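PDB 4ESQ: Serine/threonine protein kinase from Mycobacterium tuberculosis, which probably phosphorylates serine and threonine residues of target proteins with ATP, and is represented here by its extracellular sensor domain. Local coordinates for residues T140-D145 with Q156-V161; V165-N170 with Q182-I187. All coordinates share one frame; numbering follows the deposited sequence.

Contact 1. Residues T140-D145 with Q156-V161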
ATOM      1  N   THR A 140       7.250   9.237  -5.513  1.00 15.60           N
ATOM      2  CA  THR A 140       6.500   7.981  -5.502  1.00 16.95           C
ATOM      3  C   THR A 140       7.433   6.810  -5.741  1.00 17.00           C
ATOM      4  O   THR A 140       8.359   6.892  -6.555  1.00 17.77           O
ATOM      5  CB  THR A 140       5.401   7.969  -6.595  1.00 17.01           C
ATOM      6  OG1 THR A 140       4.482   9.048  -6.378  1.00 18.10           O
ATOM      7  CG2 THR A 140       4.628   6.645  -6.582  1.00 17.36           C
ATOM      8  N   ILE A 141       7.196   5.716  -5.030  1.00 11.64           N
ATOM      9  CA  ILE A 141       7.887   4.470  -5.321  1.00 11.43           C
ATOM     10  C   ILE A 141       6.863   3.363  -5.591  1.00 11.92           C
ATOM     11  O   ILE A 141       5.799   3.326  -4.976  1.00 12.54           O
ATOM     12  CB  ILE A 141       8.818   4.043  -4.167  1.00 11.39           C
ATOM     13  CG1 ILE A 141       8.037   3.991  -2.856  1.00 10.82           C
ATOM     14  CG2 ILE A 141      10.032   4.980  -4.064  1.00 13.06           C
ATOM     15  CD1 ILE A 141       8.865   3.519  -1.671  1.00 13.55           C
ATOM     16  N   THR A 142       7.187   2.461  -6.513  1.00 14.01           N
ATOM     17  CA  THR A 142       6.338   1.303  -6.766  1.00  9.50           C
ATOM     18  C   THR A 142       7.203   0.068  -6.954  1.00  9.84           C
ATOM     19  O   THR A 142       8.370   0.164  -7.335  1.00 11.71           O
ATOM     20  CB  THR A 142       5.457   1.460  -8.029  1.00 14.90           C
ATOM     21  OG1 THR A 142       6.290   1.542  -9.192  1.00 14.92           O
ATOM     22  CG2 THR A 142       4.573   2.704  -7.938  1.00 16.08           C
ATOM     23  N   VAL A 143       6.625  -1.091  -6.693  1.00 12.06           N
ATOM     24  CA  VAL A 143       7.302  -2.348  -6.982  1.00 12.63           C
ATOM     25  C   VAL A 143       6.249  -3.425  -7.154  1.00 12.60           C
ATOM     26  O   VAL A 143       5.237  -3.422  -6.452  1.00 14.21           O
ATOM     27  CB  VAL A 143       8.332  -2.743  -5.876  1.00 11.11           C
ATOM     28  CG1 VAL A 143       7.625  -3.055  -4.559  1.00 13.53           C
ATOM     29  CG2 VAL A 143       9.181  -3.943  -6.327  1.00 13.30           C
ATOM     30  N   ILE A 144       6.478  -4.327  -8.105  1.00 13.29           N
ATOM     31  CA  ILE A 144       5.573  -5.446  -8.327  1.00 11.38           C
ATOM     32  C   ILE A 144       6.150  -6.716  -7.712  1.00 12.81           C
ATOM     33  O   ILE A 144       7.326  -7.020  -7.890  1.00 14.40           O
ATOM     34  CB  ILE A 144       5.305  -5.641  -9.832  1.00 19.32           C
ATOM     35  CG1 ILE A 144       4.489  -4.464 -10.368  1.00 15.34           C
ATOM     36  CG2 ILE A 144       4.559  -6.936 -10.085  1.00 15.85           C
ATOM     37  CD1 ILE A 144       4.398  -4.448 -11.870  1.00 17.14           C
ATOM     38  N   ASP A 145       5.332  -7.436  -6.954  1.00 13.20           N
ATOM     39  CA  ASP A 145       5.767  -8.719  -6.418  1.00 16.98           C
ATOM     40  C   ASP A 145       4.868  -9.825  -6.944  1.00 16.32           C
ATOM     41  O   ASP A 145       3.677  -9.629  -7.150  1.00 15.32           O
ATOM     42  CB  ASP A 145       5.802  -8.712  -4.894  1.00 18.00           C
ATOM     43  CG  ASP A 145       4.633  -7.994  -4.297  1.00 23.23           C
ATOM     44  OD1 ASP A 145       3.505  -8.209  -4.785  1.00 35.01           O
ATOM     45  OD2 ASP A 145       4.842  -7.198  -3.354  1.00 25.06           O
ATOM     46  N   GLN A 156       1.012  -4.997  -6.983  1.00 11.38           N
ATOM     47  CA  GLN A 156       1.874  -3.826  -7.063  1.00 11.70           C
ATOM     48  C   GLN A 156       1.737  -3.012  -5.791  1.00 12.92           C
ATOM     49  O   GLN A 156       0.620  -2.700  -5.353  1.00 10.69           O
ATOM     50  CB  GLN A 156       1.555  -2.944  -8.268  1.00 13.66           C
ATOM     51  CG  GLN A 156       2.571  -1.802  -8.433  1.00 12.46           C
ATOM     52  CD  GLN A 156       2.139  -0.750  -9.436  1.00 13.36           C
ATOM     53  OE1 GLN A 156       0.967  -0.387  -9.494  1.00 13.10           O
ATOM     54  NE2 GLN A 156       3.092  -0.247 -10.227  1.00 13.15           N
ATOM     55  N   ARG A 157       2.879  -2.700  -5.184  1.00 12.47           N
ATOM     56  CA  ARG A 157       2.923  -1.782  -4.052  1.00 13.06           C
ATOM     57  C   ARG A 157       3.199  -0.381  -4.585  1.00 11.37           C
ATOM     58  O   ARG A 157       4.009  -0.202  -5.500  1.00 12.27           O
ATOM     59  CB  ARG A 157       4.031  -2.188  -3.070  1.00 13.12           C
ATOM     60  CG  ARG A 157       3.738  -3.456  -2.263  1.00 12.14           C
ATOM     61  CD  ARG A 157       2.772  -3.191  -1.120  1.00 16.35           C
ATOM     62  NE  ARG A 157       3.389  -2.514   0.023  1.00 16.41           N
ATOM     63  CZ  ARG A 157       3.147  -1.256   0.376  1.00 11.90           C
ATOM     64  NH1 ARG A 157       2.309  -0.505  -0.344  1.00 12.66           N
ATOM     65  NH2 ARG A 157       3.743  -0.740   1.447  1.00 11.31           N
ATOM     66  N   ALA A 158       2.525   0.618  -4.028  1.00 10.04           N
ATOM     67  CA  ALA A 158       2.855   2.000  -4.358  1.00 10.64           C
ATOM     68  C   ALA A 158       2.823   2.826  -3.091  1.00 10.19           C
ATOM     69  O   ALA A 158       1.931   2.666  -2.256  1.00 12.78           O
ATOM     70  CB  ALA A 158       1.882   2.566  -5.375  1.00 12.18           C
ATOM     71  N   MET A 159       3.803   3.707  -2.945  1.00  9.86           N
ATOM     72  CA  MET A 159       3.802   4.644  -1.831  1.00  9.70           C
ATOM     73  C   MET A 159       4.145   6.017  -2.357  1.00 12.38           C
ATOM     74  O   MET A 159       5.017   6.165  -3.214  1.00 12.51           O
ATOM     75  CB  MET A 159       4.815   4.234  -0.757  1.00 10.84           C
ATOM     76  CG  MET A 159       4.894   5.206   0.418  1.00 11.17           C
ATOM     77  SD  MET A 159       6.018   4.640   1.717  1.00 14.62           S
ATOM     78  CE  MET A 159       5.142   3.191   2.306  1.00 17.03           C
ATOM     79  N   SER A 160       3.444   7.017  -1.849  1.00  9.96           N
ATOM     80  CA  SER A 160       3.759   8.396  -2.193  1.00 11.67           C
ATOM     81  C   SER A 160       3.501   9.274  -0.979  1.00 11.56           C
ATOM     82  O   SER A 160       3.077   8.796   0.082  1.00 10.73           O
ATOM     83  CB  SER A 160       2.929   8.864  -3.393  1.00 14.11           C
ATOM     84  OG  SER A 160       3.523  10.005  -4.022  1.00 14.38           O
ATOM     85  N   VAL A 161       3.767  10.564  -1.132  1.00 11.85           N
ATOM     86  CA  VAL A 161       3.542  11.512  -0.059  1.00 10.52           C
ATOM     87  C   VAL A 161       3.097  12.820  -0.677  1.00 11.77           C
ATOM     88  O   VAL A 161       3.593  13.221  -1.733  1.00 13.92           O
ATOM     89  CB  VAL A 161       4.808  11.722   0.790  1.00 12.27           C
ATOM     90  CG1 VAL A 161       6.030  11.892  -0.108  1.00 15.58           C
ATOM     91  CG2 VAL A 161       4.647  12.916   1.733  1.00 14.57           C
TER
HETATM   92  O   HOH W   1       6.147  -1.053 -10.340  1.00 13.10           O
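Thr140 turns OG1 away from its carbonyl carbon (chi1 -60°), and Ser160 swings OG anti to its backbone N (chi1 -160°). The two hydroxyls meet: Thr140 OG1 and Ser160 OG are hydrogen-bonded at 2.7 Å, and either may be the donor. Beyond this bond, Ile141-Ile144 pairs with Gln156-Met159 as the two arms of an antiparallel beta hairpin. Ile141 and Met159 form a hydrogen-bonded pair, with Ile141 N to Met159 O at 2.9 Å and a matching bond back. Val143 and Arg157 form the next, with Arg157 N to Val143 O at 2.8 Å. Thr142 with Ala158 and Ile144 with Gln156 are non-hydrogen-bonded pairs. Their side chains share one face, where the methyl Thr142 CG2 lies 3.7 Å from Ala158 CB. The extended Gln156 chain passes Ile144 CG1 with its CG at 3.8 Å. A water joins Thr142 OG1 (2.8 Å) to Gln156 NE2, which also bonds Asn178; Gly181 N bonds Gln156 OE1. On the other face Ile141 and Met159 run side by side. Arg157 bends away at chi2 and chi3, and its NH2 bonds Gly52 O. That face packs on helix 96-111 through Trp110 and Phe102. In the sheet, strand 141-147 lies next to strand 125-131, and strand 154-162 next to strand 165-173.

Contact 2. Residues V165-N170 with Q182-I187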
ATOM      1  N   VAL A 165       0.856  13.707   4.466  1.00 11.38           N
ATOM      2  CA  VAL A 165       0.160  12.427   4.350  1.00 12.66           C
ATOM      3  C   VAL A 165       0.932  11.450   3.477  1.00 11.51           C
ATOM      4  O   VAL A 165       1.314  11.780   2.360  1.00 13.70           O
ATOM      5  CB  VAL A 165      -1.252  12.604   3.746  1.00 11.56           C
ATOM      6  CG1 VAL A 165      -1.948  11.245   3.544  1.00 13.01           C
ATOM      7  CG2 VAL A 165      -2.089  13.510   4.621  1.00 12.61           C
ATOM      8  N   VAL A 166       1.163  10.252   4.002  1.00 10.69           N
ATOM      9  CA  VAL A 166       1.739   9.168   3.216  1.00 11.60           C
ATOM     10  C   VAL A 166       0.628   8.294   2.634  1.00 10.81           C
ATOM     11  O   VAL A 166      -0.328   7.945   3.322  1.00 11.28           O
ATOM     12  CB  VAL A 166       2.686   8.301   4.062  1.00 12.10           C
ATOM     13  CG1 VAL A 166       3.067   7.026   3.286  1.00 12.18           C
ATOM     14  CG2 VAL A 166       3.926   9.105   4.454  1.00 12.57           C
ATOM     15  N   VAL A 167       0.752   7.973   1.358  1.00 11.13           N
ATOM     16  CA  VAL A 167      -0.238   7.179   0.652  1.00  8.95           C
ATOM     17  C   VAL A 167       0.388   5.801   0.474  1.00  9.08           C
ATOM     18  O   VAL A 167       1.503   5.691  -0.027  1.00 11.68           O
ATOM     19  CB  VAL A 167      -0.548   7.822  -0.701  1.00  9.81           C
ATOM     20  CG1 VAL A 167      -1.561   6.997  -1.485  1.00 11.53           C
ATOM     21  CG2 VAL A 167      -1.070   9.233  -0.473  1.00 12.12           C
ATOM     22  N   ASP A 168      -0.314   4.755   0.905  1.00  9.21           N
ATOM     23  CA  ASP A 168       0.282   3.424   0.984  1.00 12.13           C
ATOM     24  C   ASP A 168      -0.691   2.417   0.398  1.00 11.75           C
ATOM     25  O   ASP A 168      -1.724   2.139   1.004  1.00 12.03           O
ATOM     26  CB  ASP A 168       0.563   3.097   2.459  1.00 13.32           C
ATOM     27  CG  ASP A 168       1.589   1.994   2.646  1.00 15.08           C
ATOM     28  OD1 ASP A 168       2.061   1.434   1.641  1.00 15.78           O
ATOM     29  OD2 ASP A 168       1.921   1.692   3.819  1.00 14.73           O
ATOM     30  N   VAL A 169      -0.362   1.878  -0.774  1.00  9.42           N
ATOM     31  CA  VAL A 169      -1.316   1.079  -1.556  1.00 10.12           C
ATOM     32  C   VAL A 169      -0.775  -0.279  -2.015  1.00 11.37           C
ATOM     33  O   VAL A 169       0.363  -0.388  -2.479  1.00 10.35           O
ATOM     34  CB  VAL A 169      -1.759   1.864  -2.802  1.00 10.97           C
ATOM     35  CG1 VAL A 169      -2.728   1.040  -3.651  1.00 12.75           C
ATOM     36  CG2 VAL A 169      -2.385   3.210  -2.401  1.00 10.78           C
ATOM     37  N   ASN A 170      -1.609  -1.311  -1.904  1.00 10.95           N
ATOM     38  CA  ASN A 170      -1.290  -2.629  -2.438  1.00 11.70           C
ATOM     39  C   ASN A 170      -2.436  -3.034  -3.335  1.00 12.01           C
ATOM     40  O   ASN A 170      -3.595  -3.045  -2.896  1.00 14.86           O
ATOM     41  CB  ASN A 170      -1.120  -3.638  -1.295  1.00 12.63           C
ATOM     42  CG  ASN A 170      -0.350  -4.887  -1.716  1.00 15.97           C
ATOM     43  OD1 ASN A 170       0.293  -4.916  -2.766  1.00 13.60           O
ATOM     44  ND2 ASN A 170      -0.398  -5.914  -0.882  1.00 13.07           N
ATOM     45  N   GLN A 182      -1.663   4.058 -10.092  1.00 11.61           N
ATOM     46  CA  GLN A 182      -2.817   4.889 -10.439  1.00 13.45           C
ATOM     47  C   GLN A 182      -3.609   5.283  -9.201  1.00 14.69           C
ATOM     48  O   GLN A 182      -4.057   6.429  -9.052  1.00 12.01           O
ATOM     49  CB  GLN A 182      -3.759   4.140 -11.366  1.00 11.88           C
ATOM     50  CG  GLN A 182      -3.269   3.958 -12.762  1.00 15.14           C
ATOM     51  CD  GLN A 182      -4.357   3.330 -13.592  1.00 24.02           C
ATOM     52  OE1 GLN A 182      -4.382   2.118 -13.782  1.00 22.53           O
ATOM     53  NE2 GLN A 182      -5.306   4.152 -14.042  1.00 23.65           N
ATOM     54  N   ILE A 183      -3.816   4.315  -8.326  1.00 11.37           N
ATOM     55  CA  ILE A 183      -4.569   4.572  -7.113  1.00 11.73           C
ATOM     56  C   ILE A 183      -3.853   5.640  -6.295  1.00 13.14           C
ATOM     57  O   ILE A 183      -4.464   6.621  -5.848  1.00 12.18           O
ATOM     58  CB  ILE A 183      -4.794   3.268  -6.316  1.00 10.93           C
ATOM     59  CG1 ILE A 183      -5.821   2.392  -7.047  1.00 10.64           C
ATOM     60  CG2 ILE A 183      -5.264   3.555  -4.897  1.00 13.73           C
ATOM     61  CD1 ILE A 183      -5.822   0.943  -6.592  1.00 12.71           C
ATOM     62  N   ALA A 184      -2.550   5.471  -6.124  1.00 11.67           N
ATOM     63  CA  ALA A 184      -1.768   6.422  -5.339  1.00 12.30           C
ATOM     64  C   ALA A 184      -1.888   7.839  -5.898  1.00 14.41           C
ATOM     65  O   ALA A 184      -2.084   8.804  -5.152  1.00 11.79           O
ATOM     66  CB  ALA A 184      -0.307   5.986  -5.295  1.00 12.16           C
ATOM     67  N   ALA A 185      -1.780   7.962  -7.218  1.00 11.65           N
ATOM     68  CA  ALA A 185      -1.852   9.273  -7.852  1.00 13.40           C
ATOM     69  C   ALA A 185      -3.214   9.914  -7.640  1.00 13.65           C
ATOM     70  O   ALA A 185      -3.311  11.130  -7.440  1.00 12.03           O
ATOM     71  CB  ALA A 185      -1.523   9.170  -9.332  1.00 15.60           C
ATOM     72  N   LYS A 186      -4.268   9.105  -7.667  1.00  9.80           N
ATOM     73  CA  LYS A 186      -5.608   9.639  -7.446  1.00 10.86           C
ATOM     74  C   LYS A 186      -5.796  10.100  -5.994  1.00 12.85           C
ATOM     75  O   LYS A 186      -6.398  11.143  -5.743  1.00 11.06           O
ATOM     76  CB  LYS A 186      -6.676   8.630  -7.866  1.00 12.70           C
ATOM     77  CG  LYS A 186      -6.685   8.375  -9.383  1.00 12.93           C
ATOM     78  CD  LYS A 186      -7.630   7.255  -9.773  1.00 15.31           C
ATOM     79  CE  LYS A 186      -7.676   7.067 -11.297  1.00 18.71           C
ATOM     80  NZ  LYS A 186      -8.222   8.267 -11.996  1.00 19.23           N
ATOM     81  N   ILE A 187      -5.270   9.335  -5.046  1.00  9.64           N
ATOM     82  CA  ILE A 187      -5.305   9.760  -3.647  1.00  9.36           C
ATOM     83  C   ILE A 187      -4.490  11.040  -3.429  1.00 11.01           C
ATOM     84  O   ILE A 187      -4.912  11.940  -2.707  1.00 10.72           O
ATOM     85  CB  ILE A 187      -4.838   8.631  -2.710  1.00 13.30           C
ATOM     86  CG1 ILE A 187      -5.795   7.448  -2.812  1.00 14.16           C
ATOM     87  CG2 ILE A 187      -4.752   9.139  -1.254  1.00 10.86           C
ATOM     88  CD1 ILE A 187      -5.274   6.148  -2.153  1.00 11.59           C
TER
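Val167 and Val169 lie on a strand that runs under the helix bearing Ile183, Ala184 and Ile187, the short axes approaching to 8.5 Å at 153° between their directions. This is alpha/beta packing, a helix laid on one face of the antiparallel sheet of the PknH-like extracellular domain. Alternate residues of the strand point at the helix, so these two valines carry its side of the contact. On the helix, Ile183 and Ile187 are one turn apart and both point toward the strand. Ala184, next to Ile183, turns its CB to the side of the strand.

Both valines hold CG1 anti to the backbone N (chi1 179°), and each presents both methyls to the helix. Val167 CG2 meets Ile187 CG2 at 3.8 Å, while Val167 CG1 rests against Ile187 CB at 3.9 Å. The same CG1 lies 3.9 Å from Ala184 CA, so the methyl rests close to the helix backbone at this small residue. Val169 sits one step along. Its CG1 and CG2 straddle Ile183 CG2, each at 3.8 Å. Ile187 CD1 lies against Val167 CG1 and also meets Val169 CG2 tip to tip at 4.1 Å. Ile187 thus touches both valines, but mainly Val167.

The neighbours continue this apolar layer. Ile187 also touches Val90 of strand 84-92, and Ile183 touches Val23 of helix 17-24. Asp168 points away from the helix, where Tyr62 OH and Ser57 N bond its carboxylate.

All five touching residues are buried, and all side-chain contacts are carbon to carbon. The helix bonds within itself (Ile187 N to Ile183 O), and the strand bonds its sheet neighbour: Val167 with Ser160, Val169 with Ala158. The chemistry implies a helix held by apolar burial and close van der Waals packing, without directional bonds between the two segments.

Overall arrangement
Contacts 1 and 2 lie in series along the chain, their centres about 8 Å apart. They meet where strand 154-162 adjoins strand 165-173 in the antiparallel sheet. Ser160 O and Val167 N form a probable hydrogen bond of 2.8 Å across this seam. Arg157 of contact 1 also makes a salt bridge to Asp168, with NH2 to OD1 at 2.8 Å, and its NH1 bonds Val169 O. Helix 179-192 covers the face bearing Val167 and Val169; helix 96-111 packs on the opposite face. The sheet is thus layered between helices. The Arg157 side chain is about 12 Å from a bound terbium ion, too far to coordinate it.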